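Local coordinates for flavodoxin (Aquifex aeolicus, PDB 2ARK), which probably serves as a low-potential, FMN-dependent electron donor to a number of redox enzymes, at residues K19-L24 with C92-S97. Sequence-based numbering, arbitrary orientation.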
ATOM      1  N   LYS A  19      -0.529 -12.970 -20.003  1.00 24.59           N
ATOM      2  CA  LYS A  19      -1.352 -13.998 -20.660  1.00 24.98           C
ATOM      3  C   LYS A  19      -0.819 -15.399 -20.354  1.00 26.07           C
ATOM      4  O   LYS A  19      -1.586 -16.280 -20.012  1.00 27.20           O
ATOM      5  CB  LYS A  19      -1.498 -13.792 -22.194  1.00 25.23           C
ATOM      6  CG  LYS A  19      -2.725 -14.588 -22.832  1.00 24.98           C
ATOM      7  CD  LYS A  19      -2.534 -15.050 -24.267  1.00 23.96           C
ATOM      8  CE  LYS A  19      -3.808 -15.658 -24.884  1.00 25.23           C
ATOM      9  NZ  LYS A  19      -3.959 -15.411 -26.422  1.00 21.47           N
ATOM     10  N   LYS A  20       0.482 -15.611 -20.466  1.00 27.41           N
ATOM     11  CA  LYS A  20       1.083 -16.893 -20.097  1.00 29.14           C
ATOM     12  C   LYS A  20       0.843 -17.232 -18.605  1.00 29.47           C
ATOM     13  O   LYS A  20       0.461 -18.361 -18.283  1.00 29.09           O
ATOM     14  CB  LYS A  20       2.570 -16.939 -20.481  1.00 29.99           C
ATOM     15  CG  LYS A  20       2.819 -17.310 -21.965  1.00 34.03           C
ATOM     16  CD  LYS A  20       2.401 -16.170 -22.929  1.00 38.60           C
ATOM     17  CE  LYS A  20       1.750 -16.632 -24.297  1.00 38.54           C
ATOM     18  NZ  LYS A  20       0.994 -15.500 -25.007  1.00 38.16           N
HETATM   19  N   MSE A  21       1.008 -16.252 -17.707  1.00 29.74           N
HETATM   20  CA  MSE A  21       0.598 -16.434 -16.304  1.00 31.04           C
HETATM   21  C   MSE A  21      -0.863 -16.810 -16.164  1.00 28.67           C
HETATM   22  O   MSE A  21      -1.186 -17.682 -15.391  1.00 29.69           O
HETATM   23  CB  MSE A  21       0.826 -15.182 -15.473  1.00 30.16           C
HETATM   24  CG  MSE A  21       2.247 -14.701 -15.431  1.00 31.87           C
HETATM   25 SE   MSE A  21       2.428 -13.152 -14.253  1.00 39.05          SE
HETATM   26  CE  MSE A  21       2.463 -14.097 -12.469  1.00 31.42           C
ATOM     27  N   ALA A  22      -1.738 -16.154 -16.912  1.00 27.98           N
ATOM     28  CA  ALA A  22      -3.200 -16.327 -16.786  1.00 26.61           C
ATOM     29  C   ALA A  22      -3.626 -17.726 -17.169  1.00 26.59           C
ATOM     30  O   ALA A  22      -4.554 -18.298 -16.579  1.00 25.51           O
ATOM     31  CB  ALA A  22      -3.901 -15.328 -17.651  1.00 26.18           C
ATOM     32  N   GLU A  23      -2.919 -18.281 -18.160  1.00 26.94           N
ATOM     33  CA  GLU A  23      -3.226 -19.606 -18.670  1.00 27.58           C
ATOM     34  C   GLU A  23      -2.859 -20.646 -17.619  1.00 28.18           C
ATOM     35  O   GLU A  23      -3.563 -21.646 -17.461  1.00 29.05           O
ATOM     36  CB  GLU A  23      -2.479 -19.867 -19.970  1.00 27.14           C
ATOM     37  CG  GLU A  23      -3.064 -19.193 -21.176  1.00 28.49           C
ATOM     38  CD  GLU A  23      -2.113 -19.202 -22.373  1.00 32.28           C
ATOM     39  OE1 GLU A  23      -0.914 -19.511 -22.207  1.00 34.71           O
ATOM     40  OE2 GLU A  23      -2.555 -18.897 -23.501  1.00 34.89           O
ATOM     41  N   LEU A  24      -1.761 -20.392 -16.905  1.00 28.40           N
ATOM     42  CA  LEU A  24      -1.269 -21.264 -15.847  1.00 28.39           C
ATOM     43  C   LEU A  24      -2.120 -21.184 -14.593  1.00 28.30           C
ATOM     44  O   LEU A  24      -2.356 -22.208 -13.943  1.00 28.06           O
ATOM     45  CB  LEU A  24       0.184 -20.945 -15.523  1.00 28.25           C
ATOM     46  CG  LEU A  24       1.174 -21.437 -16.593  1.00 28.89           C
ATOM     47  CD1 LEU A  24       2.508 -20.680 -16.513  1.00 27.03           C
ATOM     48  CD2 LEU A  24       1.365 -22.959 -16.555  1.00 26.97           C
ATOM     49  N   CYS A  92      -8.197 -12.861  -6.050  1.00 28.58           N
ATOM     50  CA  CYS A  92      -6.740 -12.693  -5.886  1.00 27.72           C
ATOM     51  C   CYS A  92      -6.185 -12.001  -7.145  1.00 26.44           C
ATOM     52  O   CYS A  92      -6.961 -11.664  -8.045  1.00 25.62           O
ATOM     53  CB  CYS A  92      -6.083 -14.047  -5.686  1.00 27.55           C
ATOM     54  SG  CYS A  92      -6.441 -15.227  -7.035  1.00 30.78           S
ATOM     55  N   ALA A  93      -4.858 -11.827  -7.201  1.00 25.23           N
ATOM     56  CA  ALA A  93      -4.178 -10.939  -8.146  1.00 24.39           C
ATOM     57  C   ALA A  93      -2.964 -11.643  -8.702  1.00 24.12           C
ATOM     58  O   ALA A  93      -2.417 -12.529  -8.045  1.00 25.04           O
ATOM     59  CB  ALA A  93      -3.736  -9.604  -7.420  1.00 23.74           C
ATOM     60  N   PHE A  94      -2.516 -11.257  -9.892  1.00 23.90           N
ATOM     61  CA  PHE A  94      -1.179 -11.693 -10.374  1.00 23.82           C
ATOM     62  C   PHE A  94      -0.571 -10.681 -11.336  1.00 24.61           C
ATOM     63  O   PHE A  94      -1.302  -9.856 -11.917  1.00 25.50           O
ATOM     64  CB  PHE A  94      -1.196 -13.103 -10.953  1.00 23.06           C
ATOM     65  CG  PHE A  94      -2.166 -13.298 -12.113  1.00 24.17           C
ATOM     66  CD1 PHE A  94      -3.528 -13.573 -11.874  1.00 22.02           C
ATOM     67  CD2 PHE A  94      -1.697 -13.291 -13.447  1.00 22.48           C
ATOM     68  CE1 PHE A  94      -4.413 -13.780 -12.939  1.00 21.74           C
ATOM     69  CE2 PHE A  94      -2.580 -13.513 -14.527  1.00 20.94           C
ATOM     70  CZ  PHE A  94      -3.941 -13.741 -14.276  1.00 21.24           C
ATOM     71  N   SER A  95       0.747 -10.695 -11.496  1.00 24.02           N
ATOM     72  CA  SER A  95       1.383  -9.617 -12.242  1.00 24.98           C
ATOM     73  C   SER A  95       2.797  -9.978 -12.672  1.00 25.65           C
ATOM     74  O   SER A  95       3.535 -10.695 -11.954  1.00 24.93           O
ATOM     75  CB  SER A  95       1.432  -8.333 -11.386  1.00 26.10           C
ATOM     76  OG  SER A  95       1.901  -7.205 -12.128  1.00 27.75           O
ATOM     77  N   SER A  96       3.162  -9.475 -13.851  1.00 25.86           N
ATOM     78  CA  SER A  96       4.465  -9.690 -14.437  1.00 26.33           C
ATOM     79  C   SER A  96       5.046  -8.297 -14.536  1.00 26.63           C
ATOM     80  O   SER A  96       4.336  -7.368 -14.936  1.00 27.47           O
ATOM     81  CB  SER A  96       4.302 -10.294 -15.837  1.00 26.57           C
ATOM     82  OG  SER A  96       5.548 -10.461 -16.492  1.00 27.42           O
ATOM     83  N   SER A  97       6.317  -8.143 -14.162  1.00 26.81           N
ATOM     84  CA  SER A  97       7.038  -6.860 -14.275  1.00 26.33           C
ATOM     85  C   SER A  97       8.269  -7.029 -15.129  1.00 25.48           C
ATOM     86  O   SER A  97       8.569  -8.117 -15.552  1.00 25.35           O
ATOM     87  CB  SER A  97       7.427  -6.321 -12.891  1.00 26.40           C
ATOM     88  OG  SER A  97       8.149  -7.307 -12.163  1.00 29.11           O
TER
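M21, a selenomethionine, and F94 lie alongside each other where helix 17-30 packs on strand 90-97, with no hydrogen bond between the two segments. The ring of F94 reaches out from the strand and meets the helix obliquely: its CD2 is 3.7 Å from M21 CB, and its CZ is 3.7 Å from A22 CB. With chi1 at 58°, CG of F94 sits between the backbone N and the carbonyl carbon; this torsion turns the ring toward the helix, where CE2 lies 3.7 Å from A22 N, obliquely. M21 runs the other way, from helix to strand. Its chain is extended up to SE and then bends (chi3 80°), laying SE and CE over the peptide of S95; SE approaches S95 O at 3.5 Å and S96 CB at 3.8 Å. S95 turns its own side chain to the other face of the sheet, where OG hydrogen-bonds with S60 O and T62 OG1, while S96 OG hydrogen-bonds to G143 O. Around this buried centre, V9 of strand 5-11 touches both A22 and F94, and helix 148-168 contributes C154 against M21 and L157 against F94. The axes of 19-24 and 92-97 pass within 8.7 Å, their directions 146° apart. A phosphate ion, probably from the crystallisation liquor, lies about 4 Å from the side chain of S96, which also touches N17 and T18 at the start of the helix. Such helix-on-sheet packing is characteristic of the flavodoxin-like fold, a parallel β-sheet sandwiched between layers of α-helices.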